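Local coordinates for protein cpftsy (PDB 4AK9) that probably acts as the chloroplast receptor of the signal recognition particle, a GTPase of the SIMIBI class that serves protein transport and chloroplast biogenesis, at residues Q254-N259 with D286-P291; T265-T270 with I290-V295; V145-A150 with T170-V175; A117-V122 with F200-C205. All blocks are in the same frame, centred on the assembly; numbering follows the deposited sequence.

Contact 1 (Q254-N259 with D286-P291); sequences QAREFN and DELSIP
Arg256 and Leu288 mark the nearest approach of the two backbones, with CA atoms 7.7 Å apart, where helix 251-261 passes the C-terminal end of helix 280-288. Side chains and one water bridge the gap. Leu288 reaches across with both methyls. Its CD1 meets the CB of Ala255 at 3.6 Å, on the buried side. Its CD2 lies over one face of the Arg256 guanidinium, 3.9 Å above the plane and offset toward the rim. The arginine chain is extended from CG to NE and runs out over the leucine. At the edge of the guanidinium, in its plane, NH2 forms a salt bridge of 3.1 Å with OE1 of Glu287. The carboxylate plane is turned 69° from the guanidinium plane. A water accepts a weak bond from Arg256 NH2 and donates to Glu287 O at 2.8 Å. Further along, Asn259 OD1 and Ile290 CD1 come together from opposite directions at 3.9 Å. That oxygen is also bonded to Val264 N. Ser289, with positive phi, ends the helical conformation and turns the chain toward strand 292-296. Such side-by-side packing of two helices on one face of a mainly parallel sheet is characteristic of the alpha/beta P-loop GTPase fold.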
loop_
_atom_site.group_PDB
_atom_site.type_symbol
_atom_site.label_atom_id
_atom_site.label_comp_id
_atom_site.label_asym_id
_atom_site.label_seq_id
_atom_site.Cartn_x
_atom_site.Cartn_y
_atom_site.Cartn_z
ATOM N N GLN A 254 -0.599 -0.664 12.555
ATOM C CA GLN A 254 -1.389 -1.082 13.710
ATOM C C GLN A 254 -0.951 -2.477 14.209
ATOM O O GLN A 254 -1.059 -2.773 15.404
ATOM C CB GLN A 254 -2.898 -1.010 13.405
ATOM C CG GLN A 254 -3.343 -2.018 12.408
ATOM C CD GLN A 254 -4.748 -1.768 11.934
ATOM O OE1 GLN A 254 -5.654 -2.532 12.259
ATOM N NE2 GLN A 254 -4.945 -0.696 11.146
ATOM N N ALA A 255 -0.408 -3.323 13.332
ATOM C CA ALA A 255 0.077 -4.632 13.784
ATOM C C ALA A 255 1.296 -4.525 14.702
ATOM O O ALA A 255 1.423 -5.244 15.713
ATOM C CB ALA A 255 0.377 -5.531 12.623
ATOM N N ARG A 256 2.217 -3.636 14.342
ATOM C CA ARG A 256 3.376 -3.385 15.192
ATOM C C ARG A 256 2.951 -2.821 16.544
ATOM O O ARG A 256 3.466 -3.244 17.581
ATOM C CB ARG A 256 4.307 -2.387 14.512
ATOM C CG ARG A 256 4.977 -2.985 13.299
ATOM C CD ARG A 256 6.064 -2.068 12.733
ATOM N NE ARG A 256 6.971 -2.857 11.911
ATOM C CZ ARG A 256 6.972 -2.865 10.583
ATOM N NH1 ARG A 256 6.134 -2.081 9.901
ATOM N NH2 ARG A 256 7.838 -3.641 9.942
ATOM N N GLU A 257 2.008 -1.888 16.521
ATOM C CA GLU A 257 1.532 -1.240 17.740
ATOM C C GLU A 257 0.873 -2.243 18.667
ATOM O O GLU A 257 1.192 -2.282 19.868
ATOM C CB GLU A 257 0.560 -0.106 17.409
ATOM C CG GLU A 257 1.241 1.100 16.764
ATOM C CD GLU A 257 0.253 2.109 16.162
ATOM O OE1 GLU A 257 -0.799 2.370 16.805
ATOM O OE2 GLU A 257 0.544 2.647 15.058
ATOM N N PHE A 258 -0.032 -3.065 18.136
ATOM C CA PHE A 258 -0.684 -4.059 18.996
ATOM C C PHE A 258 0.291 -5.064 19.584
ATOM O O PHE A 258 0.165 -5.476 20.738
ATOM C CB PHE A 258 -1.858 -4.773 18.273
ATOM C CG PHE A 258 -3.168 -4.065 18.413
ATOM C CD1 PHE A 258 -3.480 -2.972 17.602
ATOM C CD2 PHE A 258 -4.075 -4.443 19.396
ATOM C CE1 PHE A 258 -4.682 -2.290 17.740
ATOM C CE2 PHE A 258 -5.283 -3.758 19.538
ATOM C CZ PHE A 258 -5.589 -2.680 18.715
ATOM N N ASN A 259 1.296 -5.470 18.815
ATOM C CA ASN A 259 2.212 -6.477 19.321
ATOM C C ASN A 259 3.140 -5.903 20.400
ATOM O O ASN A 259 3.720 -6.633 21.187
ATOM C CB ASN A 259 3.028 -7.089 18.175
ATOM C CG ASN A 259 3.951 -8.218 18.630
ATOM O OD1 ASN A 259 3.525 -9.240 19.199
ATOM N ND2 ASN A 259 5.242 -8.058 18.319
ATOM N N ASP A 286 6.432 -11.917 6.680
ATOM C CA ASP A 286 7.844 -11.582 6.495
ATOM C C ASP A 286 8.351 -10.542 7.498
ATOM O O ASP A 286 9.396 -10.734 8.154
ATOM C CB ASP A 286 8.085 -11.104 5.059
ATOM C CG ASP A 286 9.551 -10.772 4.795
ATOM O OD1 ASP A 286 10.435 -11.508 5.310
ATOM O OD2 ASP A 286 9.821 -9.752 4.109
ATOM N N GLU A 287 7.620 -9.444 7.659
ATOM C CA GLU A 287 8.067 -8.363 8.512
ATOM C C GLU A 287 7.900 -8.643 9.987
ATOM O O GLU A 287 8.744 -8.201 10.779
ATOM C CB GLU A 287 7.331 -7.051 8.174
ATOM C CG GLU A 287 7.708 -6.437 6.798
ATOM C CD GLU A 287 9.098 -5.803 6.802
ATOM O OE1 GLU A 287 9.474 -5.181 7.831
ATOM O OE2 GLU A 287 9.829 -5.939 5.787
ATOM N N LEU A 288 6.833 -9.352 10.382
ATOM C CA LEU A 288 6.518 -9.506 11.818
ATOM C C LEU A 288 6.903 -10.859 12.412
ATOM O O LEU A 288 6.912 -11.038 13.654
ATOM C CB LEU A 288 5.022 -9.202 12.145
ATOM C CG LEU A 288 4.430 -7.809 11.791
ATOM C CD1 LEU A 288 3.522 -7.336 12.914
ATOM C CD2 LEU A 288 5.476 -6.742 11.507
ATOM N N SER A 289 7.244 -11.818 11.547
ATOM C CA SER A 289 7.648 -13.149 11.994
ATOM C C SER A 289 6.595 -13.818 12.889
ATOM O O SER A 289 6.943 -14.547 13.830
ATOM C CB SER A 289 9.016 -13.071 12.726
ATOM O OG SER A 289 10.001 -12.400 11.913
ATOM N N ILE A 290 5.310 -13.582 12.586
ATOM C CA ILE A 290 4.169 -14.155 13.312
ATOM C C ILE A 290 3.225 -14.683 12.235
ATOM O O ILE A 290 3.033 -14.007 11.197
ATOM C CB ILE A 290 3.446 -13.053 14.104
ATOM C CG1 ILE A 290 4.326 -12.592 15.282
ATOM C CG2 ILE A 290 2.071 -13.529 14.630
ATOM C CD1 ILE A 290 3.853 -11.272 15.834
ATOM N N PRO A 291 2.730 -15.932 12.402
ATOM C CA PRO A 291 1.959 -16.516 11.297
ATOM C C PRO A 291 0.580 -15.871 11.104
ATOM O O PRO A 291 -0.052 -15.341 12.035
ATOM C CB PRO A 291 1.811 -17.993 11.724
ATOM C CG PRO A 291 1.827 -17.936 13.245
ATOM C CD PRO A 291 2.887 -16.876 13.529
HETATM O O HOH W 1 9.991 -5.829 11.542
#

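Contact 2 (T265-T270 with I290-V295); sequences TGFILT and IPVKFV
Phe267 and Ile290 cross at about a right angle, and the ring receives the isoleucine on one face. Ile290 CG2 sits 4.0 Å from the centroid of the Phe267 ring, 23° off the normal, a CH-pi contact. Ile290 CB is 3.5 Å from Phe267 CE2. With CG anti to the carbonyl carbon (chi1 -54°), the phenylalanine ring swings beside its own backbone N and back toward Ile290. Val292 CG2 touches the ring at its edge and meets Leu269 CD1 at 4.1 Å. An alanine in place of Phe267 would probably leave Ile290 CG2 without its aromatic face and open a gap beside Val292. Ile268 and Phe294 lie side by side, pointing the same way on the other face of the sheet, with CG1 of Ile268 4.0 Å from CB of Phe294. The strands are parallel, but the register slips by one residue at a beta bulge around Lys293. Phe267 N donates to Pro291 O at 2.9 Å, and Lys293 N returns a bond of 2.8 Å to Phe267 O. Beyond the bulge Leu269 N bonds to Phe294 O. The Lys293 chain runs past Gly266 to Glu108 O and Glu238. In this beta-alpha-beta unit, helix 280-288 packs on Phe267, Leu269 and Val292. Helix 126-142 lies against Ile268 and Phe294, and strand 238-244 pairs with the far edge of strand 266-270.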
loop_
_atom_site.group_PDB
_atom_site.type_symbol
_atom_site.label_atom_id
_atom_site.label_comp_id
_atom_site.label_asym_id
_atom_site.label_seq_id
_atom_site.Cartn_x
_atom_site.Cartn_y
_atom_site.Cartn_z
ATOM N N THR A 265 -0.104 -13.953 18.874
ATOM C CA THR A 265 0.348 -15.283 18.483
ATOM C C THR A 265 -0.041 -15.614 17.042
ATOM O O THR A 265 0.469 -16.586 16.461
ATOM C CB THR A 265 -0.227 -16.356 19.430
ATOM O OG1 THR A 265 -1.659 -16.346 19.350
ATOM C CG2 THR A 265 0.182 -16.026 20.876
ATOM N N GLY A 266 -0.936 -14.834 16.461
ATOM C CA GLY A 266 -1.362 -15.099 15.083
ATOM C C GLY A 266 -2.198 -13.965 14.538
ATOM O O GLY A 266 -2.840 -13.246 15.293
ATOM N N PHE A 267 -2.175 -13.793 13.208
ATOM C CA PHE A 267 -3.043 -12.797 12.575
ATOM C C PHE A 267 -4.253 -13.453 11.904
ATOM O O PHE A 267 -4.182 -14.589 11.424
ATOM C CB PHE A 267 -2.276 -12.045 11.484
ATOM C CG PHE A 267 -0.992 -11.433 11.949
ATOM C CD1 PHE A 267 -0.983 -10.436 12.898
ATOM C CD2 PHE A 267 0.223 -11.840 11.383
ATOM C CE1 PHE A 267 0.209 -9.864 13.321
ATOM C CE2 PHE A 267 1.439 -11.260 11.802
ATOM C CZ PHE A 267 1.425 -10.259 12.757
ATOM N N ILE A 268 -5.331 -12.696 11.855
ATOM C CA ILE A 268 -6.487 -12.970 11.011
ATOM C C ILE A 268 -6.708 -11.796 10.083
ATOM O O ILE A 268 -6.961 -10.654 10.518
ATOM C CB ILE A 268 -7.746 -13.233 11.874
ATOM C CG1 ILE A 268 -7.485 -14.461 12.751
ATOM C CG2 ILE A 268 -9.038 -13.414 10.929
ATOM C CD1 ILE A 268 -8.579 -14.659 13.830
ATOM N N LEU A 269 -6.568 -12.057 8.782
ATOM C CA LEU A 269 -6.683 -10.992 7.777
ATOM C C LEU A 269 -8.028 -11.126 7.087
ATOM O O LEU A 269 -8.277 -12.139 6.435
ATOM C CB LEU A 269 -5.552 -11.098 6.734
ATOM C CG LEU A 269 -4.289 -10.297 7.146
ATOM C CD1 LEU A 269 -3.669 -10.786 8.468
ATOM C CD2 LEU A 269 -3.237 -10.331 6.048
ATOM N N THR A 270 -8.885 -10.144 7.292
ATOM C CA THR A 270 -10.262 -10.200 6.788
ATOM C C THR A 270 -10.434 -9.437 5.464
ATOM O O THR A 270 -9.554 -8.649 5.064
ATOM C CB THR A 270 -11.238 -9.560 7.797
ATOM O OG1 THR A 270 -10.872 -8.192 7.984
ATOM C CG2 THR A 270 -11.206 -10.279 9.143
ATOM N N ILE A 290 5.310 -13.582 12.586
ATOM C CA ILE A 290 4.169 -14.155 13.312
ATOM C C ILE A 290 3.225 -14.683 12.235
ATOM O O ILE A 290 3.033 -14.007 11.197
ATOM C CB ILE A 290 3.446 -13.053 14.104
ATOM C CG1 ILE A 290 4.326 -12.592 15.282
ATOM C CG2 ILE A 290 2.071 -13.529 14.630
ATOM C CD1 ILE A 290 3.853 -11.272 15.834
ATOM N N PRO A 291 2.730 -15.932 12.402
ATOM C CA PRO A 291 1.959 -16.516 11.297
ATOM C C PRO A 291 0.580 -15.871 11.104
ATOM O O PRO A 291 -0.052 -15.341 12.035
ATOM C CB PRO A 291 1.811 -17.993 11.724
ATOM C CG PRO A 291 1.827 -17.936 13.245
ATOM C CD PRO A 291 2.887 -16.876 13.529
ATOM N N VAL A 292 0.135 -15.866 9.857
ATOM C CA VAL A 292 -1.280 -15.623 9.557
ATOM C C VAL A 292 -1.978 -16.971 9.798
ATOM O O VAL A 292 -1.537 -18.005 9.267
ATOM C CB VAL A 292 -1.466 -15.166 8.088
ATOM C CG1 VAL A 292 -2.961 -15.246 7.700
ATOM C CG2 VAL A 292 -0.937 -13.733 7.901
ATOM N N LYS A 293 -3.032 -16.981 10.621
ATOM C CA LYS A 293 -3.682 -18.230 10.994
ATOM C C LYS A 293 -5.014 -18.462 10.267
ATOM O O LYS A 293 -5.383 -19.622 10.006
ATOM C CB LYS A 293 -3.876 -18.301 12.526
ATOM C CG LYS A 293 -2.527 -18.370 13.288
ATOM C CD LYS A 293 -2.635 -18.989 14.700
ATOM C CE LYS A 293 -1.193 -19.356 15.153
ATOM N NZ LYS A 293 -1.134 -20.131 16.421
ATOM N N PHE A 294 -5.714 -17.373 9.951
ATOM C CA PHE A 294 -6.955 -17.417 9.143
ATOM C C PHE A 294 -6.985 -16.276 8.126
ATOM O O PHE A 294 -6.437 -15.176 8.384
ATOM C CB PHE A 294 -8.184 -17.290 10.050
ATOM C CG PHE A 294 -8.337 -18.443 11.005
ATOM C CD1 PHE A 294 -7.713 -18.417 12.253
ATOM C CD2 PHE A 294 -9.083 -19.549 10.652
ATOM C CE1 PHE A 294 -7.849 -19.495 13.136
ATOM C CE2 PHE A 294 -9.216 -20.650 11.537
ATOM C CZ PHE A 294 -8.588 -20.604 12.779
ATOM N N VAL A 295 -7.636 -16.513 6.984
ATOM C CA VAL A 295 -7.972 -15.424 6.063
ATOM C C VAL A 295 -9.490 -15.382 5.819
ATOM O O VAL A 295 -10.116 -16.427 5.651
ATOM C CB VAL A 295 -7.251 -15.586 4.724
ATOM C CG1 VAL A 295 -5.756 -15.321 4.908
ATOM C CG2 VAL A 295 -7.456 -17.008 4.174
#

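Contact 3 (V145-A150 with T170-V175); sequences VKVLMA and TGSEIV
Met149 has CG anti to its carbonyl carbon (chi1 -64°) and a chain extended beyond it, which carries CE back to the hydroxyls of Thr170 and Ser172. CE lies 3.6 Å from Thr170 OG1 and 3.8 Å from Ser172 OG. On the other face of the sheet, Leu148 has CG anti to the backbone N (chi1 173°). This turns CD1 over the neighbouring strand, 3.7 Å from CB of Glu173 and 3.9 Å from CG2 of Val175. Ser172 OG donates to Thr170 OG1 at 2.9 Å and packs against CB and CG1 of Val147. Thr170 OG1 also bonds to the helix carbonyls of Trp166 and Ala167. Replacing Ser172 with an alanine would probably cost Thr170 OG1 one of its partners and loosen the contact with Val147. Gly171, with positive phi, closes helix 158-170 in a Schellman motif just before strand 173-175 starts. The strands run parallel. Glu173 N donates to Val147 O, Met149 N to Glu173 O at 2.7 Å, and Val175 N to Met149 O, also at 2.7 Å. The last two bonds are nearly straight, with angles at hydrogen close to 170°. The contact thus combines a backbone ladder, apolar packing on both faces and a small hydroxyl network. Hydroxyl pairing lets Ser172 sit buried beside valine and methionine carbons with its hydroxyl proton given to Thr170 OG1.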
loop_
_atom_site.group_PDB
_atom_site.type_symbol
_atom_site.label_atom_id
_atom_site.label_comp_id
_atom_site.label_asym_id
_atom_site.label_seq_id
_atom_site.Cartn_x
_atom_site.Cartn_y
_atom_site.Cartn_z
ATOM N N VAL A 145 -17.190 -28.905 19.469
ATOM C CA VAL A 145 -16.536 -28.175 20.553
ATOM C C VAL A 145 -17.538 -27.247 21.268
ATOM O O VAL A 145 -18.343 -26.562 20.628
ATOM C CB VAL A 145 -15.333 -27.362 19.993
ATOM C CG1 VAL A 145 -14.657 -26.527 21.082
ATOM C CG2 VAL A 145 -14.335 -28.305 19.318
ATOM N N LYS A 146 -17.488 -27.244 22.596
ATOM C CA LYS A 146 -18.374 -26.409 23.408
ATOM C C LYS A 146 -17.767 -25.010 23.674
ATOM O O LYS A 146 -16.753 -24.878 24.383
ATOM C CB LYS A 146 -18.658 -27.129 24.724
ATOM C CG LYS A 146 -19.552 -26.388 25.693
ATOM C CD LYS A 146 -19.827 -27.283 26.903
ATOM C CE LYS A 146 -20.696 -26.579 27.944
ATOM N NZ LYS A 146 -20.586 -27.284 29.262
ATOM N N VAL A 147 -18.415 -23.974 23.140
ATOM C CA VAL A 147 -17.841 -22.628 23.092
ATOM C C VAL A 147 -18.549 -21.652 24.015
ATOM O O VAL A 147 -19.787 -21.630 24.072
ATOM C CB VAL A 147 -17.949 -22.021 21.657
ATOM C CG1 VAL A 147 -17.437 -20.590 21.629
ATOM C CG2 VAL A 147 -17.208 -22.891 20.659
ATOM N N LEU A 148 -17.765 -20.844 24.730
ATOM C CA LEU A 148 -18.299 -19.731 25.506
ATOM C C LEU A 148 -17.725 -18.415 24.994
ATOM O O LEU A 148 -16.511 -18.274 24.878
ATOM C CB LEU A 148 -17.951 -19.886 26.992
ATOM C CG LEU A 148 -18.312 -18.703 27.896
ATOM C CD1 LEU A 148 -19.829 -18.594 28.025
ATOM C CD2 LEU A 148 -17.669 -18.824 29.310
ATOM N N MET A 149 -18.591 -17.446 24.709
ATOM C CA MET A 149 -18.118 -16.140 24.259
ATOM C C MET A 149 -18.068 -15.161 25.407
ATOM O O MET A 149 -18.901 -15.210 26.318
ATOM C CB MET A 149 -19.010 -15.589 23.135
ATOM C CG MET A 149 -18.994 -16.416 21.875
ATOM S SD MET A 149 -20.117 -15.679 20.660
ATOM C CE MET A 149 -19.940 -16.771 19.295
ATOM N N ALA A 150 -17.085 -14.259 25.375
ATOM C CA ALA A 150 -16.951 -13.239 26.408
ATOM C C ALA A 150 -16.925 -11.858 25.790
ATOM O O ALA A 150 -16.032 -11.540 24.960
ATOM C CB ALA A 150 -15.678 -13.476 27.229
ATOM N N THR A 170 -24.659 -19.440 16.414
ATOM C CA THR A 170 -23.710 -20.539 16.467
ATOM C C THR A 170 -24.006 -21.513 17.574
ATOM O O THR A 170 -23.360 -22.560 17.656
ATOM C CB THR A 170 -22.259 -20.052 16.640
ATOM O OG1 THR A 170 -22.171 -19.259 17.834
ATOM C CG2 THR A 170 -21.823 -19.243 15.432
ATOM N N GLY A 171 -24.958 -21.188 18.437
ATOM C CA GLY A 171 -25.273 -22.093 19.531
ATOM C C GLY A 171 -24.222 -22.050 20.628
ATOM O O GLY A 171 -24.004 -23.032 21.336
ATOM N N SER A 172 -23.554 -20.908 20.753
ATOM C CA SER A 172 -22.555 -20.700 21.803
ATOM C C SER A 172 -23.206 -19.986 22.961
ATOM O O SER A 172 -24.163 -19.228 22.766
ATOM C CB SER A 172 -21.405 -19.828 21.276
ATOM O OG SER A 172 -20.825 -20.416 20.120
ATOM N N GLU A 173 -22.677 -20.204 24.165
ATOM C CA GLU A 173 -23.095 -19.421 25.332
ATOM C C GLU A 173 -22.306 -18.124 25.360
ATOM O O GLU A 173 -21.270 -18.014 24.688
ATOM C CB GLU A 173 -22.855 -20.210 26.628
ATOM C CG GLU A 173 -23.535 -21.584 26.645
ATOM C CD GLU A 173 -25.061 -21.487 26.639
ATOM O OE1 GLU A 173 -25.613 -20.784 27.522
ATOM O OE2 GLU A 173 -25.703 -22.108 25.750
ATOM N N ILE A 174 -22.774 -17.148 26.132
ATOM C CA ILE A 174 -22.090 -15.863 26.188
ATOM C C ILE A 174 -22.122 -15.230 27.575
ATOM O O ILE A 174 -23.142 -15.284 28.266
ATOM C CB ILE A 174 -22.655 -14.864 25.129
ATOM C CG1 ILE A 174 -21.948 -13.505 25.214
ATOM C CG2 ILE A 174 -24.168 -14.665 25.298
ATOM C CD1 ILE A 174 -22.103 -12.668 23.945
ATOM N N VAL A 175 -20.985 -14.660 27.985
ATOM C CA VAL A 175 -20.910 -13.866 29.207
ATOM C C VAL A 175 -20.840 -12.396 28.827
ATOM O O VAL A 175 -19.988 -11.992 28.006
ATOM C CB VAL A 175 -19.653 -14.208 30.041
ATOM C CG1 VAL A 175 -19.454 -13.175 31.157
ATOM C CG2 VAL A 175 -19.719 -15.647 30.600
#

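Contact 4 (A117-V122 with F200-C205); sequences AVLMIV and FDVVLC
Ala117 takes part in two backbone bonds at the start of a parallel ladder between strand 117-123 and strand 202-205. Its N donates to Asp201 O at 2.9 Å. Its O accepts from Val203 N at 2.8 Å. Leu119 then repeats the pattern. Its N donates to Val203 O in an almost straight bond, 179° at the hydrogen, and its O accepts from Cys205 N. Ile121 N completes the series by binding Cys205 O at 2.9 Å. The amides of alternate residues in 117-122 therefore face strand 202-205. The groups between them turn the other way: Met120 and Val122 bond to the backbone of strand 238-244, and Val118 to Asn237 just before it, through both its backbone and its side-chain OD1. These two strands lie near the middle of the mainly parallel sheet of the GTPase domain. Strand 117-123 leads into a Walker A-like P-loop and helix 126-142, consistent with the nucleotide-binding core of SRP GTPases. Outside the ladder, the carboxylate of Asp201 is engaged in a salt bridge to Arg115 and a hydrogen bond to Lys146 N, and Ile121 O is bonded to Thr207 OG1. Side chains fill both faces. Leu119 and Leu204 lie side by side, CD2 to CD1 at 3.6 Å, next to helix 126-142. On the other face Val118 lies alongside Val203, its CG2 4.1 Å from that residue's CB. Its second methyl, CG1, is 3.9 Å from the sulfur SG of Cys205.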
loop_
_atom_site.group_PDB
_atom_site.type_symbol
_atom_site.label_atom_id
_atom_site.label_comp_id
_atom_site.label_asym_id
_atom_site.label_seq_id
_atom_site.Cartn_x
_atom_site.Cartn_y
_atom_site.Cartn_z
ATOM N N ALA A 117 -9.458 -24.018 26.689
ATOM C CA ALA A 117 -8.539 -23.118 25.994
ATOM C C ALA A 117 -9.168 -21.725 25.974
ATOM O O ALA A 117 -10.408 -21.576 25.995
ATOM C CB ALA A 117 -8.261 -23.599 24.576
ATOM N N VAL A 118 -8.327 -20.694 25.936
ATOM C CA VAL A 118 -8.822 -19.329 25.932
ATOM C C VAL A 118 -8.159 -18.550 24.782
ATOM O O VAL A 118 -6.930 -18.480 24.690
ATOM C CB VAL A 118 -8.565 -18.603 27.257
ATOM C CG1 VAL A 118 -9.022 -17.140 27.180
ATOM C CG2 VAL A 118 -9.310 -19.322 28.416
ATOM N N LEU A 119 -8.988 -17.997 23.896
ATOM C CA LEU A 119 -8.474 -17.244 22.738
ATOM C C LEU A 119 -8.907 -15.794 22.913
ATOM O O LEU A 119 -10.113 -15.504 23.040
ATOM C CB LEU A 119 -9.083 -17.811 21.445
ATOM C CG LEU A 119 -8.463 -18.969 20.669
ATOM C CD1 LEU A 119 -7.920 -20.029 21.567
ATOM C CD2 LEU A 119 -9.474 -19.565 19.713
ATOM N N MET A 120 -7.954 -14.864 22.943
ATOM C CA MET A 120 -8.302 -13.454 22.966
ATOM C C MET A 120 -8.225 -12.880 21.549
ATOM O O MET A 120 -7.264 -13.125 20.828
ATOM C CB MET A 120 -7.391 -12.661 23.904
ATOM C CG MET A 120 -7.611 -12.982 25.371
ATOM S SD MET A 120 -6.333 -12.167 26.371
ATOM C CE MET A 120 -6.851 -10.457 26.396
ATOM N N ILE A 121 -9.267 -12.171 21.142
ATOM C CA ILE A 121 -9.314 -11.574 19.808
ATOM C C ILE A 121 -9.055 -10.085 20.004
ATOM O O ILE A 121 -9.748 -9.399 20.791
ATOM C CB ILE A 121 -10.697 -11.768 19.153
ATOM C CG1 ILE A 121 -11.070 -13.247 19.018
ATOM C CG2 ILE A 121 -10.835 -10.952 17.838
ATOM C CD1 ILE A 121 -9.985 -14.212 18.621
ATOM N N VAL A 122 -8.031 -9.552 19.337
ATOM C CA VAL A 122 -7.716 -8.134 19.511
ATOM C C VAL A 122 -7.649 -7.399 18.165
ATOM O O VAL A 122 -7.609 -8.034 17.106
ATOM C CB VAL A 122 -6.357 -7.933 20.244
ATOM C CG1 VAL A 122 -6.401 -8.618 21.628
ATOM C CG2 VAL A 122 -5.238 -8.542 19.419
ATOM N N PHE A 200 -16.515 -26.024 29.756
ATOM C CA PHE A 200 -16.475 -25.519 28.370
ATOM C C PHE A 200 -15.126 -25.856 27.744
ATOM O O PHE A 200 -14.122 -25.928 28.453
ATOM C CB PHE A 200 -16.666 -24.004 28.359
ATOM C CG PHE A 200 -18.107 -23.559 28.471
ATOM C CD1 PHE A 200 -18.693 -23.337 29.717
ATOM C CD2 PHE A 200 -18.873 -23.349 27.327
ATOM C CE1 PHE A 200 -20.022 -22.917 29.824
ATOM C CE2 PHE A 200 -20.200 -22.935 27.422
ATOM C CZ PHE A 200 -20.777 -22.715 28.670
ATOM N N ASP A 201 -15.074 -26.037 26.428
ATOM C CA ASP A 201 -13.810 -26.419 25.796
ATOM C C ASP A 201 -12.977 -25.211 25.383
ATOM O O ASP A 201 -11.746 -25.275 25.383
ATOM C CB ASP A 201 -14.050 -27.289 24.575
ATOM C CG ASP A 201 -14.753 -28.596 24.922
ATOM O OD1 ASP A 201 -14.135 -29.446 25.609
ATOM O OD2 ASP A 201 -15.918 -28.777 24.499
ATOM N N VAL A 202 -13.650 -24.127 25.005
ATOM C CA VAL A 202 -12.951 -22.967 24.425
ATOM C C VAL A 202 -13.693 -21.721 24.851
ATOM O O VAL A 202 -14.928 -21.720 24.864
ATOM C CB VAL A 202 -12.974 -23.000 22.881
ATOM C CG1 VAL A 202 -12.371 -21.730 22.328
ATOM C CG2 VAL A 202 -12.191 -24.197 22.336
ATOM N N VAL A 203 -12.952 -20.683 25.236
ATOM C CA VAL A 203 -13.538 -19.387 25.514
ATOM C C VAL A 203 -13.005 -18.416 24.458
ATOM O O VAL A 203 -11.793 -18.321 24.261
ATOM C CB VAL A 203 -13.110 -18.839 26.870
ATOM C CG1 VAL A 203 -13.718 -17.461 27.114
ATOM C CG2 VAL A 203 -13.487 -19.817 27.988
ATOM N N LEU A 204 -13.912 -17.716 23.787
ATOM C CA LEU A 204 -13.551 -16.739 22.747
ATOM C C LEU A 204 -13.795 -15.342 23.293
ATOM O O LEU A 204 -14.934 -14.936 23.500
ATOM C CB LEU A 204 -14.395 -16.970 21.481
ATOM C CG LEU A 204 -13.900 -17.819 20.308
ATOM C CD1 LEU A 204 -12.804 -18.760 20.704
ATOM C CD2 LEU A 204 -15.022 -18.568 19.541
ATOM N N CYS A 205 -12.728 -14.586 23.535
ATOM C CA CYS A 205 -12.834 -13.254 24.194
ATOM C C CYS A 205 -12.754 -12.088 23.230
ATOM O O CYS A 205 -11.798 -11.982 22.460
ATOM C CB CYS A 205 -11.687 -13.069 25.209
ATOM S SG CYS A 205 -11.604 -14.339 26.492
#

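Contacts 2, 3 and 4 belong to one sheet, and contact 1 packs helices against it. Contacts 3 and 4 have centres about 9 Å apart and join directly, since strands 147-150 and 202-205 are neighbours: Leu148 O lies 2.9 Å from Leu204 N, a probable hydrogen bond. Contact 2 is on the other side of strand 238-244, its centre about 16 Å from that of contact 4. Contacts 1 and 2 share Ile290 and Pro291, and Leu288 CD1 meets Phe267 CZ at 3.6 Å. Phe258 of contact 1 touches Val122 of contact 4, close to the probable P-loop. Ile121 touches that loop, while Met149 of contact 3 lies near it without touching.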